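PDB 5F2V: GTP pyrophosphokinase YjbM from Bacillus subtilis PY79, which makes the alarmone (p)ppGpp by transferring pyrophosphate from ATP to GTP or GDP, working as a cooperative, allosterically regulated homotetramer. Local coordinates for residues 73-78 / 139-144; 79-84 / 113-118; 67-72 / 133-138. One frame throughout, in Å; residues are numbered along the deposited sequence.

Contact 1 (73-78 / 139-144); sequences GLRIMC and QIRTLA. With APC (diphosphomethylphosphonic acid adenosyl ester), chain Q.
Leu74, just past Gly73 where a CB would collide with adenine N6 of APC, opens a parallel strand pairing with Gln139: Leu74 O accepts Gln139 N at 2.8 Å and N6 at 3.1 Å, one oxygen serving sheet and nucleotide alike. Arg75 starts with CG anti to the backbone N (chi1 -176°) and bends at chi3, which lays its guanidinium almost coplanar with the Gln139 amide. Arg75 NE donates to Gln139 OE1 at 2.5 Å, and NH2 adds a weak second bond. One guanidinium face lies over adenine N3; the opposite one stacks on the Arg141 guanidinium, centres 3.6 Å apart and planes at 9°. Asn146 holds Arg141 NH1; this and the Gln139 oxygen at the Arg75 edge probably ease the pairing of the two cations. Ile76, beta-branched as suits a strand, pairs through N to Gln139 O and through O to Arg141 N (3.1 Å). Met77 CG packs on Leu143 CD2 at 4.1 Å. Cys78 O receives Leu143 N at 2.9 Å, where the strand gives way to a helix N-capped by Thr142. Strand 72-78 lies between 40-45 and 130-142, with Ile76 packed against Leu22 of helix 3-29 and Val87 of helix 81-93.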
loop_
_atom_site.group_PDB
_atom_site.type_symbol
_atom_site.label_atom_id
_atom_site.label_comp_id
_atom_site.label_asym_id
_atom_site.label_seq_id
_atom_site.Cartn_x
_atom_site.Cartn_y
_atom_site.Cartn_z
ATOM N N GLY C 73 12.094 6.559 12.671
ATOM C CA GLY C 73 13.049 5.503 12.458
ATOM C C GLY C 73 12.749 4.699 11.225
ATOM O O GLY C 73 11.587 4.458 10.904
ATOM N N LEU C 74 13.804 4.296 10.529
ATOM C CA LEU C 74 13.694 3.272 9.511
ATOM C C LEU C 74 14.669 2.127 9.799
ATOM O O LEU C 74 15.695 2.307 10.445
ATOM C CB LEU C 74 13.946 3.851 8.123
ATOM C CG LEU C 74 12.765 4.526 7.424
ATOM C CD1 LEU C 74 12.684 5.980 7.836
ATOM C CD2 LEU C 74 12.908 4.388 5.919
ATOM N N ARG C 75 14.329 0.942 9.319
ATOM C CA ARG C 75 15.166 -0.222 9.528
ATOM C C ARG C 75 15.335 -0.966 8.215
ATOM O O ARG C 75 14.366 -1.424 7.620
ATOM C CB ARG C 75 14.568 -1.134 10.591
ATOM C CG ARG C 75 15.446 -2.333 10.932
ATOM C CD ARG C 75 14.903 -3.124 12.118
ATOM N NE ARG C 75 14.891 -2.328 13.342
ATOM C CZ ARG C 75 13.962 -2.456 14.273
ATOM N NH1 ARG C 75 12.996 -3.341 14.096
ATOM N NH2 ARG C 75 13.989 -1.705 15.367
ATOM N N ILE C 76 16.578 -1.052 7.762
ATOM C CA ILE C 76 16.922 -1.711 6.514
ATOM C C ILE C 76 17.496 -3.089 6.848
ATOM O O ILE C 76 18.409 -3.199 7.673
ATOM C CB ILE C 76 17.933 -0.859 5.707
ATOM C CG1 ILE C 76 17.292 0.472 5.288
ATOM C CG2 ILE C 76 18.447 -1.618 4.503
ATOM C CD1 ILE C 76 18.203 1.393 4.469
ATOM N N MET C 77 16.949 -4.136 6.237
ATOM C CA MET C 77 17.374 -5.511 6.530
ATOM C C MET C 77 18.091 -6.166 5.342
ATOM O O MET C 77 17.670 -6.000 4.184
ATOM C CB MET C 77 16.174 -6.358 6.941
ATOM C CG MET C 77 16.209 -6.860 8.373
ATOM S SD MET C 77 15.512 -5.717 9.577
ATOM C CE MET C 77 13.826 -5.593 9.008
ATOM N N CYS C 78 19.181 -6.889 5.625
ATOM C CA CYS C 78 19.951 -7.561 4.574
ATOM C C CYS C 78 20.253 -8.998 4.910
ATOM O O CYS C 78 20.273 -9.380 6.078
ATOM C CB CYS C 78 21.278 -6.858 4.298
ATOM S SG CYS C 78 21.512 -5.227 5.033
ATOM N N GLN C 139 18.444 2.332 10.923
ATOM C CA GLN C 139 19.111 1.117 11.341
ATOM C C GLN C 139 19.486 0.228 10.151
ATOM O O GLN C 139 18.850 0.271 9.116
ATOM C CB GLN C 139 18.225 0.355 12.323
ATOM C CG GLN C 139 18.147 1.013 13.690
ATOM C CD GLN C 139 17.065 0.414 14.553
ATOM O OE1 GLN C 139 16.397 -0.555 14.172
ATOM N NE2 GLN C 139 16.879 0.986 15.725
ATOM N N ILE C 140 20.539 -0.561 10.305
ATOM C CA ILE C 140 20.902 -1.575 9.325
ATOM C C ILE C 140 21.308 -2.885 10.038
ATOM O O ILE C 140 22.291 -2.932 10.777
ATOM C CB ILE C 140 22.032 -1.086 8.422
ATOM C CG1 ILE C 140 21.808 0.375 8.058
ATOM C CG2 ILE C 140 22.128 -1.933 7.165
ATOM C CD1 ILE C 140 22.882 0.910 7.154
ATOM N N ARG C 141 20.517 -3.934 9.813
ATOM C CA ARG C 141 20.630 -5.205 10.520
ATOM C C ARG C 141 20.637 -6.360 9.533
ATOM O O ARG C 141 20.132 -6.233 8.415
ATOM C CB ARG C 141 19.462 -5.383 11.473
ATOM C CG ARG C 141 19.292 -4.277 12.461
ATOM C CD ARG C 141 17.954 -4.406 13.124
ATOM N NE ARG C 141 17.919 -3.675 14.377
ATOM C CZ ARG C 141 17.088 -3.968 15.376
ATOM N NH1 ARG C 141 16.215 -4.976 15.266
ATOM N NH2 ARG C 141 17.126 -3.256 16.496
ATOM N N THR C 142 21.195 -7.492 9.927
ATOM C CA THR C 142 20.954 -8.705 9.164
ATOM C C THR C 142 19.567 -9.243 9.527
ATOM O O THR C 142 19.091 -9.052 10.651
ATOM C CB THR C 142 22.012 -9.775 9.442
ATOM O OG1 THR C 142 22.098 -9.996 10.859
ATOM C CG2 THR C 142 23.367 -9.336 8.924
ATOM N N LEU C 143 18.914 -9.896 8.576
ATOM C CA LEU C 143 17.714 -10.669 8.875
ATOM C C LEU C 143 17.857 -11.507 10.141
ATOM O O LEU C 143 16.946 -11.534 10.970
ATOM C CB LEU C 143 17.372 -11.597 7.723
ATOM C CG LEU C 143 16.846 -11.005 6.434
ATOM C CD1 LEU C 143 16.841 -12.112 5.391
ATOM C CD2 LEU C 143 15.457 -10.512 6.700
ATOM N N ALA C 144 18.993 -12.188 10.292
ATOM C CA ALA C 144 19.198 -13.049 11.464
ATOM C C ALA C 144 19.252 -12.263 12.777
ATOM O O ALA C 144 18.539 -12.586 13.740
ATOM C CB ALA C 144 20.462 -13.876 11.300
HETATM P PG APC Q . 15.541 3.479 22.665
HETATM O O1G APC Q . 16.271 4.762 22.619
HETATM O O2G APC Q . 15.874 2.870 23.977
HETATM O O3G APC Q . 14.144 3.970 22.689
HETATM P PB APC Q . 15.682 3.182 19.946
HETATM O O1B APC Q . 16.756 2.633 19.012
HETATM O O2B APC Q . 15.876 4.685 20.060
HETATM O O3B APC Q . 15.875 2.549 21.425
HETATM P PA APC Q . 13.055 1.709 20.420
HETATM O O1A APC Q . 13.473 0.317 19.986
HETATM O O2A APC Q . 13.697 1.674 21.753
HETATM C C3A APC Q . 14.071 2.693 19.264
HETATM O "O5'" APC Q . 11.405 2.145 20.421
HETATM C "C5'" APC Q . 10.240 1.287 20.472
HETATM C "C4'" APC Q . 9.761 0.417 19.264
HETATM O "O4'" APC Q . 10.093 0.893 17.906
HETATM C "C3'" APC Q . 10.225 -1.013 19.110
HETATM O "O3'" APC Q . 9.154 -1.888 18.643
HETATM C "C2'" APC Q . 11.211 -1.133 18.023
HETATM O "O2'" APC Q . 11.241 -2.466 17.442
HETATM C "C1'" APC Q . 10.717 -0.151 17.050
HETATM N N9 APC Q . 11.742 0.505 16.328
HETATM C C8 APC Q . 12.549 1.248 17.015
HETATM N N7 APC Q . 13.478 1.883 16.221
HETATM C C5 APC Q . 13.113 1.446 14.879
HETATM C C6 APC Q . 13.612 1.710 13.583
HETATM N N6 APC Q . 14.742 2.552 13.362
HETATM N N1 APC Q . 12.993 1.118 12.559
HETATM C C2 APC Q . 11.946 0.301 12.745
HETATM N N3 APC Q . 11.402 0.002 13.939
HETATM C C4 APC Q . 11.962 0.554 15.023
#

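Contact 2 (79-84 / 113-118); sequences QFVDDI and GYRSYH
Tyr114 is the first residue of 113-118 to meet Ile84, whose CD1 lies 4.4 Å from Tyr114 O. The turn that delivers it begins at Gly113, a residue with positive phi that suits glycine's freedom: it is the C-prime position of a Schellman motif ending the preceding helix, in which Tyr114 N bonds to His109 O and Gly113 N to Lys110 O. Arg115 then gives its backbone and the root of its side chain to the contact. Its carbonyl O sits 3.8 Å from Ile84 CD1, and its CG brushes Val81 CG2 at 4.5 Å. Farther out the chain leads away, so that NH1 forms a salt bridge with Asp182 and NE bonds to Ser112 O; a long side chain with an aliphatic stem can do both. Two residues on, Tyr117 sets CB 4.3 Å from Ile84 CG2, its ring lying oblique to that methyl. The strand runs on to His118, a product-binding residue; the packing itself lies to one side of it.

Ile84 serves both places because its branches part: CG2 is anti to the backbone N, while CG1, beside that N (chi1 -61°), brings CD1 against the Arg115 carbonyl. Asp83 secures the turn before it, OD2 accepting Phe80 N at 3.2 Å.

This is van der Waals packing of Ile84 and Val81 on the backbone and side-chain stems where strand 116-127 starts. Ile84 also rests on Ile140 of strand 130-142, and helix 165-192 flanks the contact, Ser186 touching Val81 and Ala178 and Ser179 touching Arg115.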
loop_
_atom_site.group_PDB
_atom_site.type_symbol
_atom_site.label_atom_id
_atom_site.label_comp_id
_atom_site.label_asym_id
_atom_site.label_seq_id
_atom_site.Cartn_x
_atom_site.Cartn_y
_atom_site.Cartn_z
ATOM N N GLN C 79 20.505 -9.793 3.874
ATOM C CA GLN C 79 20.871 -11.194 4.053
ATOM C C GLN C 79 22.241 -11.296 4.696
ATOM O O GLN C 79 22.425 -12.033 5.663
ATOM C CB GLN C 79 20.854 -11.935 2.716
ATOM C CG GLN C 79 19.459 -12.324 2.244
ATOM C CD GLN C 79 19.419 -12.710 0.774
ATOM O OE1 GLN C 79 20.366 -12.461 0.029
ATOM N NE2 GLN C 79 18.311 -13.307 0.345
ATOM N N PHE C 80 23.185 -10.514 4.180
ATOM C CA PHE C 80 24.595 -10.673 4.502
ATOM C C PHE C 80 25.237 -9.485 5.228
ATOM O O PHE C 80 25.045 -8.335 4.858
ATOM C CB PHE C 80 25.367 -10.963 3.214
ATOM C CG PHE C 80 24.824 -12.128 2.436
ATOM C CD1 PHE C 80 24.983 -13.421 2.898
ATOM C CD2 PHE C 80 24.163 -11.933 1.241
ATOM C CE1 PHE C 80 24.481 -14.497 2.185
ATOM C CE2 PHE C 80 23.665 -12.995 0.528
ATOM C CZ PHE C 80 23.824 -14.286 1.001
ATOM N N VAL C 81 25.999 -9.787 6.270
ATOM C CA VAL C 81 26.861 -8.822 6.940
ATOM C C VAL C 81 27.485 -7.837 5.960
ATOM O O VAL C 81 27.506 -6.637 6.204
ATOM C CB VAL C 81 28.018 -9.539 7.714
ATOM C CG1 VAL C 81 29.091 -8.552 8.126
ATOM C CG2 VAL C 81 27.485 -10.255 8.914
ATOM N N ASP C 82 27.995 -8.357 4.852
ATOM C CA ASP C 82 28.803 -7.552 3.952
ATOM C C ASP C 82 27.917 -6.615 3.166
ATOM O O ASP C 82 28.384 -5.660 2.549
ATOM C CB ASP C 82 29.629 -8.439 3.022
ATOM C CG ASP C 82 30.992 -8.803 3.626
ATOM O OD1 ASP C 82 31.062 -9.641 4.574
ATOM O OD2 ASP C 82 31.999 -8.230 3.152
ATOM N N ASP C 83 26.623 -6.889 3.215
ATOM C CA ASP C 83 25.669 -6.034 2.568
ATOM C C ASP C 83 25.606 -4.681 3.286
ATOM O O ASP C 83 25.423 -3.636 2.645
ATOM C CB ASP C 83 24.303 -6.711 2.528
ATOM C CG ASP C 83 24.199 -7.756 1.426
ATOM O OD1 ASP C 83 24.904 -7.614 0.402
ATOM O OD2 ASP C 83 23.399 -8.705 1.577
ATOM N N ILE C 84 25.797 -4.694 4.603
ATOM C CA ILE C 84 25.696 -3.479 5.395
ATOM C C ILE C 84 26.596 -2.350 4.865
ATOM O O ILE C 84 26.109 -1.239 4.605
ATOM C CB ILE C 84 26.029 -3.743 6.848
ATOM C CG1 ILE C 84 25.048 -4.763 7.425
ATOM C CG2 ILE C 84 25.949 -2.462 7.642
ATOM C CD1 ILE C 84 25.067 -4.863 8.942
ATOM N N GLY C 113 28.212 -8.289 17.524
ATOM C CA GLY C 113 29.211 -8.793 16.604
ATOM C C GLY C 113 29.112 -8.067 15.281
ATOM O O GLY C 113 29.377 -8.641 14.218
ATOM N N TYR C 114 28.709 -6.795 15.358
ATOM C CA TYR C 114 28.612 -5.916 14.193
ATOM C C TYR C 114 27.599 -6.421 13.168
ATOM O O TYR C 114 27.842 -6.346 11.964
ATOM C CB TYR C 114 29.985 -5.761 13.539
ATOM C CG TYR C 114 31.055 -5.364 14.528
ATOM C CD1 TYR C 114 31.070 -4.082 15.084
ATOM C CD2 TYR C 114 32.040 -6.273 14.927
ATOM C CE1 TYR C 114 32.039 -3.715 16.001
ATOM C CE2 TYR C 114 33.015 -5.912 15.842
ATOM C CZ TYR C 114 33.011 -4.633 16.375
ATOM O OH TYR C 114 33.981 -4.260 17.280
ATOM N N ARG C 115 26.472 -6.940 13.646
ATOM C CA ARG C 115 25.402 -7.353 12.750
ATOM C C ARG C 115 24.268 -6.324 12.802
ATOM O O ARG C 115 23.353 -6.351 11.980
ATOM C CB ARG C 115 24.909 -8.751 13.113
ATOM C CG ARG C 115 26.032 -9.802 13.116
ATOM C CD ARG C 115 25.556 -11.189 13.574
ATOM N NE ARG C 115 24.977 -11.187 14.917
ATOM C CZ ARG C 115 23.866 -11.842 15.219
ATOM N NH1 ARG C 115 23.255 -12.529 14.266
ATOM N NH2 ARG C 115 23.367 -11.825 16.456
ATOM N N SER C 116 24.365 -5.406 13.766
ATOM C CA SER C 116 23.439 -4.287 13.920
ATOM C C SER C 116 24.227 -2.988 13.897
ATOM O O SER C 116 25.198 -2.844 14.618
ATOM C CB SER C 116 22.643 -4.426 15.223
ATOM O OG SER C 116 22.346 -3.169 15.796
ATOM N N TYR C 117 23.808 -2.059 13.046
ATOM C CA TYR C 117 24.494 -0.786 12.814
ATOM C C TYR C 117 23.446 0.266 12.535
ATOM O O TYR C 117 22.286 -0.054 12.323
ATOM C CB TYR C 117 25.459 -0.895 11.632
ATOM C CG TYR C 117 26.347 0.306 11.341
ATOM C CD1 TYR C 117 27.489 0.542 12.086
ATOM C CD2 TYR C 117 26.074 1.173 10.287
ATOM C CE1 TYR C 117 28.324 1.618 11.814
ATOM C CE2 TYR C 117 26.912 2.258 10.005
ATOM C CZ TYR C 117 28.035 2.463 10.775
ATOM O OH TYR C 117 28.888 3.512 10.534
ATOM N N HIS C 118 23.839 1.526 12.516
ATOM C CA HIS C 118 22.868 2.565 12.302
ATOM C C HIS C 118 23.586 3.878 12.004
ATOM O O HIS C 118 24.765 4.028 12.314
ATOM C CB HIS C 118 21.949 2.673 13.526
ATOM C CG HIS C 118 22.521 3.485 14.648
ATOM N ND1 HIS C 118 22.230 4.819 14.825
ATOM C CD2 HIS C 118 23.377 3.153 15.642
ATOM C CE1 HIS C 118 22.875 5.277 15.883
ATOM N NE2 HIS C 118 23.581 4.287 16.397
#

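Contact 3 (67-72 / 133-138). With MG (magnesium ion), chain R; APC (diphosphomethylphosphonic acid adenosyl ester), chain Q.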
loop_
_atom_site.group_PDB
_atom_site.type_symbol
_atom_site.label_atom_id
_atom_site.label_comp_id
_atom_site.label_asym_id
_atom_site.label_seq_id
_atom_site.Cartn_x
_atom_site.Cartn_y
_atom_site.Cartn_z
ATOM N N THR C 67 15.953 17.169 19.418
ATOM C CA THR C 67 17.347 16.750 19.321
ATOM C C THR C 67 17.407 15.234 19.325
ATOM O O THR C 67 18.428 14.640 18.933
ATOM C CB THR C 67 18.233 17.308 20.459
ATOM O OG1 THR C 67 17.768 16.819 21.727
ATOM C CG2 THR C 67 18.244 18.827 20.457
ATOM N N MET C 68 16.305 14.623 19.773
ATOM C CA MET C 68 16.206 13.172 19.863
ATOM C C MET C 68 16.387 12.658 18.459
ATOM O O MET C 68 15.883 13.266 17.524
ATOM C CB MET C 68 14.873 12.733 20.461
ATOM C CG MET C 68 14.810 11.264 20.779
ATOM S SD MET C 68 13.363 10.775 21.746
ATOM C CE MET C 68 13.626 11.682 23.267
ATOM N N GLN C 69 17.130 11.570 18.297
ATOM C CA GLN C 69 17.610 11.208 16.975
ATOM C C GLN C 69 16.805 10.085 16.357
ATOM O O GLN C 69 17.045 9.701 15.211
ATOM C CB GLN C 69 19.091 10.829 17.029
ATOM C CG GLN C 69 19.981 11.922 17.593
ATOM C CD GLN C 69 21.440 11.527 17.635
ATOM O OE1 GLN C 69 21.825 10.508 17.073
ATOM N NE2 GLN C 69 22.264 12.331 18.310
ATOM N N ASP C 70 15.815 9.578 17.080
ATOM C CA ASP C 70 15.103 8.392 16.599
ATOM C C ASP C 70 13.588 8.496 16.732
ATOM O O ASP C 70 12.901 7.485 16.789
ATOM C CB ASP C 70 15.599 7.159 17.349
ATOM C CG ASP C 70 14.990 7.049 18.720
ATOM O OD1 ASP C 70 15.274 7.922 19.560
ATOM O OD2 ASP C 70 14.206 6.101 18.960
ATOM N N ILE C 71 13.061 9.714 16.787
ATOM C CA ILE C 71 11.609 9.888 16.763
ATOM C C ILE C 71 11.053 9.321 15.465
ATOM O O ILE C 71 9.951 8.799 15.406
ATOM C CB ILE C 71 11.216 11.338 16.891
ATOM C CG1 ILE C 71 11.776 11.913 18.184
ATOM C CG2 ILE C 71 9.708 11.458 16.890
ATOM C CD1 ILE C 71 11.311 13.311 18.457
ATOM N N ALA C 72 11.855 9.426 14.425
ATOM C CA ALA C 72 11.538 8.857 13.146
ATOM C C ALA C 72 12.550 7.778 12.901
ATOM O O ALA C 72 13.748 8.043 12.914
ATOM C CB ALA C 72 11.600 9.926 12.040
ATOM N N HIS C 133 13.733 20.629 8.651
ATOM C CA HIS C 133 14.727 19.556 8.792
ATOM C C HIS C 133 14.473 18.630 9.989
ATOM O O HIS C 133 14.322 19.079 11.124
ATOM C CB HIS C 133 16.130 20.155 8.893
ATOM C CG HIS C 133 16.534 20.918 7.678
ATOM N ND1 HIS C 133 16.327 22.273 7.549
ATOM C CD2 HIS C 133 17.097 20.505 6.517
ATOM C CE1 HIS C 133 16.763 22.667 6.365
ATOM N NE2 HIS C 133 17.234 21.613 5.720
ATOM N N VAL C 134 14.413 17.331 9.735
ATOM C CA VAL C 134 14.101 16.392 10.821
ATOM C C VAL C 134 15.138 15.279 10.916
ATOM O O VAL C 134 15.650 14.790 9.902
ATOM C CB VAL C 134 12.683 15.778 10.661
ATOM C CG1 VAL C 134 11.639 16.888 10.507
ATOM C CG2 VAL C 134 12.627 14.826 9.490
ATOM N N LEU C 135 15.481 14.910 12.137
ATOM C CA LEU C 135 16.387 13.785 12.320
ATOM C C LEU C 135 15.649 12.501 11.989
ATOM O O LEU C 135 14.475 12.324 12.350
ATOM C CB LEU C 135 16.943 13.746 13.744
ATOM C CG LEU C 135 17.849 14.946 13.988
ATOM C CD1 LEU C 135 18.127 15.114 15.458
ATOM C CD2 LEU C 135 19.132 14.827 13.161
ATOM N N VAL C 136 16.335 11.623 11.264
ATOM C CA VAL C 136 15.825 10.292 11.003
ATOM C C VAL C 136 16.913 9.278 11.265
ATOM O O VAL C 136 17.987 9.367 10.666
ATOM C CB VAL C 136 15.337 10.125 9.569
ATOM C CG1 VAL C 136 14.917 8.673 9.337
ATOM C CG2 VAL C 136 14.188 11.094 9.270
ATOM N N GLU C 137 16.644 8.320 12.150
ATOM C CA GLU C 137 17.592 7.239 12.395
ATOM C C GLU C 137 17.340 6.071 11.453
ATOM O O GLU C 137 16.229 5.563 11.363
ATOM C CB GLU C 137 17.516 6.760 13.847
ATOM C CG GLU C 137 18.554 5.701 14.192
ATOM C CD GLU C 137 18.135 4.844 15.365
ATOM O OE1 GLU C 137 17.311 3.935 15.144
ATOM O OE2 GLU C 137 18.622 5.066 16.503
ATOM N N ILE C 138 18.384 5.639 10.757
ATOM C CA ILE C 138 18.293 4.497 9.853
ATOM C C ILE C 138 19.121 3.321 10.354
ATOM O O ILE C 138 20.347 3.300 10.211
ATOM C CB ILE C 138 18.768 4.846 8.442
ATOM C CG1 ILE C 138 17.851 5.895 7.830
ATOM C CG2 ILE C 138 18.784 3.608 7.557
ATOM C CD1 ILE C 138 18.297 6.318 6.478
HETATM MG MG MG R . 16.736 4.561 18.107
HETATM P PG APC Q . 15.541 3.479 22.665
HETATM O O1G APC Q . 16.271 4.762 22.619
HETATM O O2G APC Q . 15.874 2.870 23.977
HETATM O O3G APC Q . 14.144 3.970 22.689
HETATM P PB APC Q . 15.682 3.182 19.946
HETATM O O1B APC Q . 16.756 2.633 19.012
HETATM O O2B APC Q . 15.876 4.685 20.060
HETATM O O3B APC Q . 15.875 2.549 21.425
HETATM P PA APC Q . 13.055 1.709 20.420
HETATM O O1A APC Q . 13.473 0.317 19.986
HETATM O O2A APC Q . 13.697 1.674 21.753
HETATM C C3A APC Q . 14.071 2.693 19.264
HETATM O "O5'" APC Q . 11.405 2.145 20.421
HETATM C "C5'" APC Q . 10.240 1.287 20.472
HETATM C "C4'" APC Q . 9.761 0.417 19.264
HETATM O "O4'" APC Q . 10.093 0.893 17.906
HETATM C "C3'" APC Q . 10.225 -1.013 19.110
HETATM O "O3'" APC Q . 9.154 -1.888 18.643
HETATM C "C2'" APC Q . 11.211 -1.133 18.023
HETATM O "O2'" APC Q . 11.241 -2.466 17.442
HETATM C "C1'" APC Q . 10.717 -0.151 17.050
HETATM N N9 APC Q . 11.742 0.505 16.328
HETATM C C8 APC Q . 12.549 1.248 17.015
HETATM N N7 APC Q . 13.478 1.883 16.221
HETATM C C5 APC Q . 13.113 1.446 14.879
HETATM C C6 APC Q . 13.612 1.710 13.583
HETATM N N6 APC Q . 14.742 2.552 13.362
HETATM N N1 APC Q . 12.993 1.118 12.559
HETATM C C2 APC Q . 11.946 0.301 12.745
HETATM N N3 APC Q . 11.402 0.002 13.939
HETATM C C4 APC Q . 11.962 0.554 15.023
HETATM O O HOH W 1 15.535 3.280 16.726
HETATM O O HOH W 2 18.335 5.689 19.370
#
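Glu137 and Asp70 approach each other beside the magnesium ion, Glu137 OE2 lying 3.8 Å from Asp70 CB. The Glu137 chain leaves CA trans to the backbone N (chi1 -176°) and runs on extended, so Glu137 OE2 reaches the metal at 2.5 Å. Phosphate oxygens O1B and O2B of APC and two waters complete the ligands seen. Water 1 also donates to Glu137 OE1, which takes a weak bond from adenine N6 of APC. Asp70 is an established magnesium ligand; here it stands beside the ion, but its crowding against APC O2B makes its exact placement doubtful. Lys46 and Arg44 form salt bridges with OD2, and Lys54 with OD1. With an alanine at Asp70, these three cations would probably lose the carboxylate that gathers them beside the nucleotide, their ends freer to shift, and Glu137 would remain the one acid of the two beside the metal.

Behind this shell, the backbone sets the spacing. Glu137 N donates to Ala72 O at 3.0 Å. Ala72 turns just a methyl toward the strand, its CB 4.0 Å from Val136 CG2. Leu135 CD1 lies 3.5 Å from Thr67 O and near Met68 O, alongside the Gln69 stem.

An aspartate just before one strand and a glutamate on the parallel neighbour, beside metal and the phosphate chain of the ATP analogue, mark the RelA/SpoT synthetase site, built on a nucleotidyltransferase-like sheet; Glu137 is probably the proton acceptor.

In the fold
Strand 130-142 is common to contacts 1 and 3: contact 3 joins the loop leading into 72-78 to its earlier part, and contact 1 continues the pairing, Leu74 N meeting Glu137 O between them. Both are buried and touch APC, but contact 1 meets the adenine with the Leu74 carbonyl and the Arg75 guanidinium, which Arg141 backs, whereas contact 3 brings two acids to the metal, Glu137 binding it here. Contact 2, partly buried van der Waals packing, ties helix 81-93 to strand 116-127, the neighbour of 130-142 on the side away from 72-78. Its Tyr117 side chain stands about 11 Å from APC, although His118 binds product. Arg115 and Tyr117 pair with Thr142 and Ile140 of contact 1.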